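Local coordinates for protein TatD-related deoxyribonuclease (Thermotoga maritima, PDB 1J6O) that probably acts as a metal-dependent deoxyribonuclease that hydrolyses the ester bonds of DNA, at residues N30-S35 against N228-L233; E146-L151 against I177-L182; E171-F176 against F181-G186. All blocks are in the same frame, centred on the assembly; numbering follows the deposited sequence.

Interaction 1. Residues N30-S35 against N228-L233; sequences NAVISS and NEPKYL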
# COMPACT_ATOMS: atom_id res chain seq x y z
N ASN A 30 19.55 -0.48 -7.95
CA ASN A 30 20.48 0.36 -7.19
C ASN A 30 20.34 1.83 -7.57
O ASN A 30 20.30 2.70 -6.69
CB ASN A 30 21.94 -0.04 -7.44
CG ASN A 30 22.25 -1.44 -6.97
OD1 ASN A 30 21.44 -2.07 -6.30
ND2 ASN A 30 23.44 -1.94 -7.32
N ALA A 31 20.27 2.11 -8.86
CA ALA A 31 20.15 3.49 -9.35
C ALA A 31 18.82 4.12 -8.94
O ALA A 31 18.75 5.31 -8.56
CB ALA A 31 20.29 3.51 -10.87
N VAL A 32 17.76 3.33 -9.01
CA VAL A 32 16.43 3.80 -8.66
C VAL A 32 16.39 4.17 -7.18
O VAL A 32 15.91 5.25 -6.80
CB VAL A 32 15.36 2.71 -9.01
CG1 VAL A 32 13.97 3.04 -8.39
CG2 VAL A 32 15.23 2.64 -10.53
N ILE A 33 16.94 3.31 -6.35
CA ILE A 33 16.95 3.55 -4.92
C ILE A 33 17.89 4.69 -4.53
O ILE A 33 17.55 5.58 -3.75
CB ILE A 33 17.30 2.25 -4.17
CG1 ILE A 33 16.14 1.25 -4.33
CG2 ILE A 33 17.51 2.50 -2.70
CD1 ILE A 33 16.54 -0.17 -3.94
N SER A 34 19.09 4.68 -5.09
CA SER A 34 20.01 5.75 -4.74
C SER A 34 19.52 7.11 -5.22
O SER A 34 20.01 8.15 -4.76
CB SER A 34 21.41 5.45 -5.28
OG SER A 34 21.44 5.55 -6.69
N SER A 35 18.55 7.16 -6.13
CA SER A 35 18.11 8.48 -6.56
C SER A 35 16.86 8.97 -5.83
O SER A 35 16.28 9.99 -6.20
CB SER A 35 17.89 8.50 -8.08
OG SER A 35 16.92 7.56 -8.46
N ASN A 228 6.48 1.27 -13.96
CA ASN A 228 6.23 2.39 -13.04
C ASN A 228 7.35 2.37 -11.99
O ASN A 228 7.98 1.33 -11.79
CB ASN A 228 4.88 2.15 -12.37
CG ASN A 228 4.34 3.38 -11.63
OD1 ASN A 228 4.87 4.47 -11.76
ND2 ASN A 228 3.27 3.18 -10.87
N GLU A 229 7.64 3.52 -11.39
CA GLU A 229 8.68 3.61 -10.36
C GLU A 229 8.34 4.81 -9.47
O GLU A 229 7.58 5.70 -9.90
CB GLU A 229 10.07 3.72 -10.96
CG GLU A 229 10.29 4.92 -11.84
CD GLU A 229 11.70 4.93 -12.36
OE1 GLU A 229 12.59 5.39 -11.59
OE2 GLU A 229 11.92 4.47 -13.50
N PRO A 230 8.92 4.86 -8.25
CA PRO A 230 8.68 5.94 -7.29
C PRO A 230 8.75 7.37 -7.75
O PRO A 230 7.89 8.16 -7.38
CB PRO A 230 9.67 5.65 -6.17
CG PRO A 230 9.70 4.14 -6.17
CD PRO A 230 9.84 3.87 -7.67
N LYS A 231 9.74 7.73 -8.56
CA LYS A 231 9.82 9.13 -9.00
C LYS A 231 8.63 9.59 -9.84
O LYS A 231 8.44 10.80 -10.01
CB LYS A 231 11.11 9.38 -9.77
CG LYS A 231 11.12 8.77 -11.14
CD LYS A 231 12.44 9.05 -11.84
CE LYS A 231 12.45 8.41 -13.21
NZ LYS A 231 13.78 8.57 -13.86
N TYR A 232 7.83 8.67 -10.36
CA TYR A 232 6.68 9.07 -11.16
C TYR A 232 5.54 9.47 -10.26
O TYR A 232 4.48 9.83 -10.74
CB TYR A 232 6.20 7.96 -12.09
CG TYR A 232 7.17 7.57 -13.17
CD1 TYR A 232 8.16 8.46 -13.61
CD2 TYR A 232 7.09 6.33 -13.78
CE1 TYR A 232 9.04 8.10 -14.63
CE2 TYR A 232 7.96 5.96 -14.79
CZ TYR A 232 8.93 6.84 -15.22
OH TYR A 232 9.78 6.48 -16.24
N LEU A 233 5.76 9.39 -8.95
CA LEU A 233 4.72 9.74 -8.01
C LEU A 233 4.36 11.23 -8.18
O LEU A 233 3.24 11.64 -7.84
CB LEU A 233 5.23 9.46 -6.60
CG LEU A 233 4.25 9.07 -5.51
CD1 LEU A 233 3.20 8.10 -6.03
CD2 LEU A 233 5.05 8.50 -4.34

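Interaction 2. Residues E146-L151 against I177-L182; sequences EAYEIL and IDLGFL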
# COMPACT_ATOMS: atom_id res chain seq x y z
N GLU A 146 -17.34 -7.55 1.22
CA GLU A 146 -16.83 -8.71 1.94
C GLU A 146 -15.65 -8.38 2.84
O GLU A 146 -15.56 -8.88 3.98
CB GLU A 146 -16.48 -9.83 0.94
CG GLU A 146 -17.69 -10.41 0.18
CD GLU A 146 -18.02 -9.69 -1.14
OE1 GLU A 146 -17.66 -8.50 -1.31
OE2 GLU A 146 -18.67 -10.33 -2.01
N ALA A 147 -14.76 -7.53 2.35
CA ALA A 147 -13.60 -7.16 3.14
C ALA A 147 -14.09 -6.32 4.32
O ALA A 147 -13.64 -6.51 5.45
CB ALA A 147 -12.61 -6.38 2.28
N TYR A 148 -15.01 -5.39 4.06
CA TYR A 148 -15.53 -4.54 5.14
C TYR A 148 -16.07 -5.41 6.29
O TYR A 148 -15.71 -5.21 7.44
CB TYR A 148 -16.64 -3.64 4.64
CG TYR A 148 -17.15 -2.70 5.71
CD1 TYR A 148 -16.39 -1.60 6.13
CD2 TYR A 148 -18.40 -2.89 6.30
CE1 TYR A 148 -16.87 -0.70 7.10
CE2 TYR A 148 -18.89 -2.00 7.27
CZ TYR A 148 -18.12 -0.91 7.67
OH TYR A 148 -18.60 -0.05 8.64
N GLU A 149 -16.95 -6.35 5.95
CA GLU A 149 -17.54 -7.24 6.95
C GLU A 149 -16.45 -7.92 7.79
O GLU A 149 -16.53 -7.98 9.02
CB GLU A 149 -18.39 -8.32 6.27
CG GLU A 149 -19.81 -7.90 5.91
CD GLU A 149 -20.69 -7.69 7.14
OE1 GLU A 149 -20.60 -8.51 8.09
OE2 GLU A 149 -21.49 -6.73 7.14
N ILE A 150 -15.42 -8.43 7.12
CA ILE A 150 -14.34 -9.11 7.82
C ILE A 150 -13.55 -8.18 8.75
O ILE A 150 -13.32 -8.48 9.91
CB ILE A 150 -13.37 -9.74 6.81
CG1 ILE A 150 -14.07 -10.91 6.10
CG2 ILE A 150 -12.11 -10.23 7.52
CD1 ILE A 150 -13.21 -11.59 5.02
N LEU A 151 -13.14 -7.03 8.22
CA LEU A 151 -12.38 -6.08 9.03
C LEU A 151 -13.13 -5.57 10.26
O LEU A 151 -12.60 -5.56 11.37
CB LEU A 151 -11.93 -4.91 8.15
CG LEU A 151 -10.85 -5.32 7.14
CD1 LEU A 151 -10.78 -4.37 5.96
CD2 LEU A 151 -9.53 -5.40 7.87
N ILE A 177 -12.91 4.71 5.73
CA ILE A 177 -12.29 5.81 6.46
C ILE A 177 -12.87 5.78 7.88
O ILE A 177 -12.15 5.94 8.88
CB ILE A 177 -12.60 7.15 5.80
CG1 ILE A 177 -11.74 7.29 4.54
CG2 ILE A 177 -12.39 8.30 6.78
CD1 ILE A 177 -12.03 8.53 3.79
N ASP A 178 -14.18 5.55 7.98
CA ASP A 178 -14.79 5.52 9.30
C ASP A 178 -14.27 4.38 10.16
O ASP A 178 -14.28 4.48 11.37
CB ASP A 178 -16.31 5.45 9.21
CG ASP A 178 -16.92 6.77 8.80
OD1 ASP A 178 -16.23 7.81 8.97
OD2 ASP A 178 -18.08 6.77 8.33
N LEU A 179 -13.80 3.30 9.52
CA LEU A 179 -13.27 2.16 10.27
C LEU A 179 -11.86 2.51 10.75
O LEU A 179 -11.30 1.82 11.62
CB LEU A 179 -13.23 0.91 9.37
CG LEU A 179 -13.00 -0.48 9.96
CD1 LEU A 179 -13.94 -0.72 11.12
CD2 LEU A 179 -13.23 -1.54 8.87
N GLY A 180 -11.29 3.57 10.19
CA GLY A 180 -9.95 3.98 10.60
C GLY A 180 -8.82 3.78 9.59
O GLY A 180 -7.65 3.98 9.91
N PHE A 181 -9.17 3.40 8.37
CA PHE A 181 -8.15 3.19 7.34
C PHE A 181 -7.98 4.43 6.53
O PHE A 181 -8.84 5.29 6.53
CB PHE A 181 -8.59 2.10 6.38
CG PHE A 181 -8.43 0.74 6.91
CD1 PHE A 181 -9.45 0.15 7.66
CD2 PHE A 181 -7.26 0.05 6.71
CE1 PHE A 181 -9.27 -1.13 8.21
CE2 PHE A 181 -7.07 -1.21 7.24
CZ PHE A 181 -8.08 -1.81 7.99
N LEU A 182 -6.83 4.53 5.86
CA LEU A 182 -6.53 5.65 4.98
C LEU A 182 -6.63 4.95 3.61
O LEU A 182 -6.61 3.71 3.53
CB LEU A 182 -5.14 6.22 5.22
CG LEU A 182 -5.28 7.53 6.02
CD1 LEU A 182 -5.85 7.23 7.39
CD2 LEU A 182 -3.95 8.25 6.11

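Interaction 3. Residues E171-F176 against F181-G186; sequences EWAKKF and FLLGIG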
# COMPACT_ATOMS: atom_id res chain seq x y z
N GLU A 171 -19.11 6.24 -1.21
CA GLU A 171 -19.78 5.56 -0.11
C GLU A 171 -18.89 4.53 0.57
O GLU A 171 -18.82 4.48 1.81
CB GLU A 171 -21.09 4.92 -0.57
CG GLU A 171 -21.77 4.14 0.56
CD GLU A 171 -23.13 3.57 0.18
OE1 GLU A 171 -23.73 4.05 -0.80
OE2 GLU A 171 -23.61 2.63 0.88
N TRP A 172 -18.19 3.72 -0.22
CA TRP A 172 -17.31 2.70 0.35
C TRP A 172 -16.08 3.37 0.98
O TRP A 172 -15.56 2.93 2.01
CB TRP A 172 -16.88 1.70 -0.73
CG TRP A 172 -17.83 0.54 -0.82
CD1 TRP A 172 -18.47 0.08 -1.92
CD2 TRP A 172 -18.27 -0.26 0.28
NE1 TRP A 172 -19.31 -0.97 -1.58
CE2 TRP A 172 -19.19 -1.20 -0.23
CE3 TRP A 172 -17.97 -0.28 1.65
CZ2 TRP A 172 -19.82 -2.14 0.58
CZ3 TRP A 172 -18.59 -1.21 2.45
CH2 TRP A 172 -19.51 -2.13 1.91
N ALA A 173 -15.63 4.44 0.35
CA ALA A 173 -14.46 5.16 0.87
C ALA A 173 -14.78 5.62 2.28
O ALA A 173 -13.99 5.43 3.22
CB ALA A 173 -14.15 6.37 -0.03
N LYS A 174 -15.95 6.22 2.45
CA LYS A 174 -16.36 6.70 3.75
C LYS A 174 -16.46 5.57 4.76
O LYS A 174 -16.05 5.72 5.91
CB LYS A 174 -17.70 7.45 3.64
CG LYS A 174 -18.17 8.02 4.96
CD LYS A 174 -19.01 9.27 4.74
CE LYS A 174 -19.73 9.63 6.01
NZ LYS A 174 -20.49 8.42 6.46
N LYS A 175 -16.98 4.43 4.34
CA LYS A 175 -17.10 3.30 5.25
C LYS A 175 -15.75 2.85 5.79
O LYS A 175 -15.62 2.55 6.98
CB LYS A 175 -17.78 2.11 4.56
CG LYS A 175 -19.23 2.37 4.13
CD LYS A 175 -20.22 2.29 5.30
CE LYS A 175 -20.43 0.86 5.78
NZ LYS A 175 -21.67 0.75 6.63
N PHE A 176 -14.75 2.80 4.92
CA PHE A 176 -13.42 2.38 5.36
C PHE A 176 -12.73 3.47 6.16
O PHE A 176 -12.04 3.19 7.15
CB PHE A 176 -12.61 1.94 4.15
CG PHE A 176 -12.91 0.54 3.72
CD1 PHE A 176 -12.27 -0.54 4.34
CD2 PHE A 176 -13.87 0.28 2.74
CE1 PHE A 176 -12.58 -1.86 3.98
CE2 PHE A 176 -14.19 -1.04 2.38
CZ PHE A 176 -13.54 -2.12 3.00
N PHE A 181 -9.17 3.40 8.37
CA PHE A 181 -8.15 3.19 7.34
C PHE A 181 -7.98 4.43 6.53
O PHE A 181 -8.84 5.29 6.53
CB PHE A 181 -8.59 2.10 6.38
CG PHE A 181 -8.43 0.74 6.91
CD1 PHE A 181 -9.45 0.15 7.66
CD2 PHE A 181 -7.26 0.05 6.71
CE1 PHE A 181 -9.27 -1.13 8.21
CE2 PHE A 181 -7.07 -1.21 7.24
CZ PHE A 181 -8.08 -1.81 7.99
N LEU A 182 -6.83 4.53 5.86
CA LEU A 182 -6.53 5.65 4.98
C LEU A 182 -6.63 4.95 3.61
O LEU A 182 -6.61 3.71 3.53
CB LEU A 182 -5.14 6.22 5.22
CG LEU A 182 -5.28 7.53 6.02
CD1 LEU A 182 -5.85 7.23 7.39
CD2 LEU A 182 -3.95 8.25 6.11
N LEU A 183 -6.75 5.73 2.55
CA LEU A 183 -6.87 5.20 1.19
C LEU A 183 -5.66 5.52 0.31
O LEU A 183 -5.22 6.67 0.25
CB LEU A 183 -8.13 5.78 0.52
CG LEU A 183 -9.38 5.72 1.40
CD1 LEU A 183 -10.53 6.35 0.64
CD2 LEU A 183 -9.71 4.27 1.76
N GLY A 184 -5.14 4.50 -0.35
CA GLY A 184 -3.99 4.66 -1.22
C GLY A 184 -4.41 5.07 -2.62
O GLY A 184 -5.23 4.40 -3.29
N ILE A 185 -3.84 6.17 -3.07
CA ILE A 185 -4.11 6.74 -4.39
C ILE A 185 -2.83 6.67 -5.20
O ILE A 185 -1.78 7.12 -4.74
CB ILE A 185 -4.52 8.23 -4.27
CG1 ILE A 185 -5.68 8.36 -3.26
CG2 ILE A 185 -4.88 8.82 -5.66
CD1 ILE A 185 -6.89 7.54 -3.61
N GLY A 186 -2.92 6.06 -6.38
CA GLY A 186 -1.75 5.94 -7.22
C GLY A 186 -1.94 6.39 -8.66
O GLY A 186 -2.76 7.27 -8.95

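Interaction 1. Residues N30-S35 against N228-L233
E229, which meets V32 across this contact, lays its CG over one face of the Y232 ring, 3.9 Å above the plane and offset toward the rim, while N228 OD1 sits in plane at the ring's edge. The ring of F223 stacks with Y232. Beyond CG the E229 chain is extended; with CG between the backbone N and the carbonyl carbon (chi1 61°), the carboxylate is carried away from the loop toward helix 29-34. There OE1 comes to 4.0 Å from V32 CG2, a van der Waals approach of a methyl to a carboxylate, while OE2 forms a salt bridge with R227, which probably balances its charge. The other branch of the valine faces the proline, V32 CG1 lying 4.3 Å from P230 CD. No hydrogen bond spans the two segments, and only about 100 Å² is buried, so the contact is light although all three touching residues are buried. The loop keeps its own shape: P230 to Y232 form a 3-10 turn, with Y232 N bonded to E229 O at 3.0 Å, and N228 ND2 is held by the carbonyl of F217. P230 also packs on D15 of strand 13-18. The first helix after the first strand thus meets the loop that follows the last, an arrangement consistent with the closing of a TIM barrel, to which this family's clan belongs.

Interaction 2. Residues E146-L151 against I177-L182
Turning CG of L179 opposite its backbone N (chi1 -167°) sends the leucine from the last turn of helix 170-179 toward helix 144-153, and the similar turn of Y148 (chi1 -177°) swings its ring over to meet it. L179 CD2 does the touching. This one methyl lies 3.7 Å from L151 CB and 4.1 Å from Y148 CE1, and so fits between two side chains three residues, nearly one turn, apart on the opposing helix. The leucine and the tyrosine pass each other at a slant. L151 has a second partner through its own branch end, where CD2 stands 3.9 Å from F181 CZ at the far end of the phenylalanine ring. The touching atoms are all carbon, and no hydrogen bond crosses; the 193 Å² buried is shared among four side chains, with L179 giving the most. Between L179 and F181 the chain reverses at G180, whose positive phi (110°) suits a glycine and whose N bonds to I177 O at 2.8 Å, within a Schellman motif. By ending the helix there, the motif lets L179 and F181, on either side of the glycine, both reach L151. I126 of helix 115-132 also touches L151, as does L156 of the following loop. A147 rests on I140 and F181 on V138, so helix 144-153 and the segment after helix 170-179 both rest on strand 136-141.

Interaction 3. Residues E171-F176 against F181-G186
This contact belongs to the second half of a beta-alpha-beta crossover: helix 170-179, having left strand 161-163, packs back on strand 181-185, which follows it directly. The two short axes approach to 8.5 Å and their directions differ by 138°, roughly antiparallel, as the return path demands. A backbone bond ties the turn, F181 N donating to F176 O at 3.1 Å and nearly straight (163°). It spans five residues and is one of the bonds back into the last turn that make up the Schellman motif ending the helix. F176 O also lies by the edge of the F181 ring, 4.0 Å from F181 CD1, and F181 CD1 in turn comes to the edge of the F176 ring, 4.4 Å from F176 CD1. Further along, L183 spreads its two methyls under the helix: CD1 is 3.7 Å from A173 CB, and CD2 is 4.4 Å from F176 CB. L182 points the other way, onto helix 248-264, while backbone bonds join the strand to 161-163 on one flank and 209-211 on the other. F176, F181 and L183 all converge on I163 of strand 161-163.

Overall arrangement
Interactions 2 and 3 form one continuous apolar region, with centres 9 Å apart: both use helix 170-179 and strand 181-185, and F181 serves each. They join directly where L151 CD1 meets F176 CE1 at 3.7 Å, so helix to helix and helix to strand packing are a single layer outside the barrel. Interaction 1 lies on the opposite side of the chain's centre, its centre 31 Å from that of interaction 2 and 26 Å from that of interaction 3. Both sides flank the predicted two-metal centre: the side chain of L183 lies about 8 Å from that of H164 (predicted for the second cation), and that of P230 about 9 Å from that of H19 (predicted for the first).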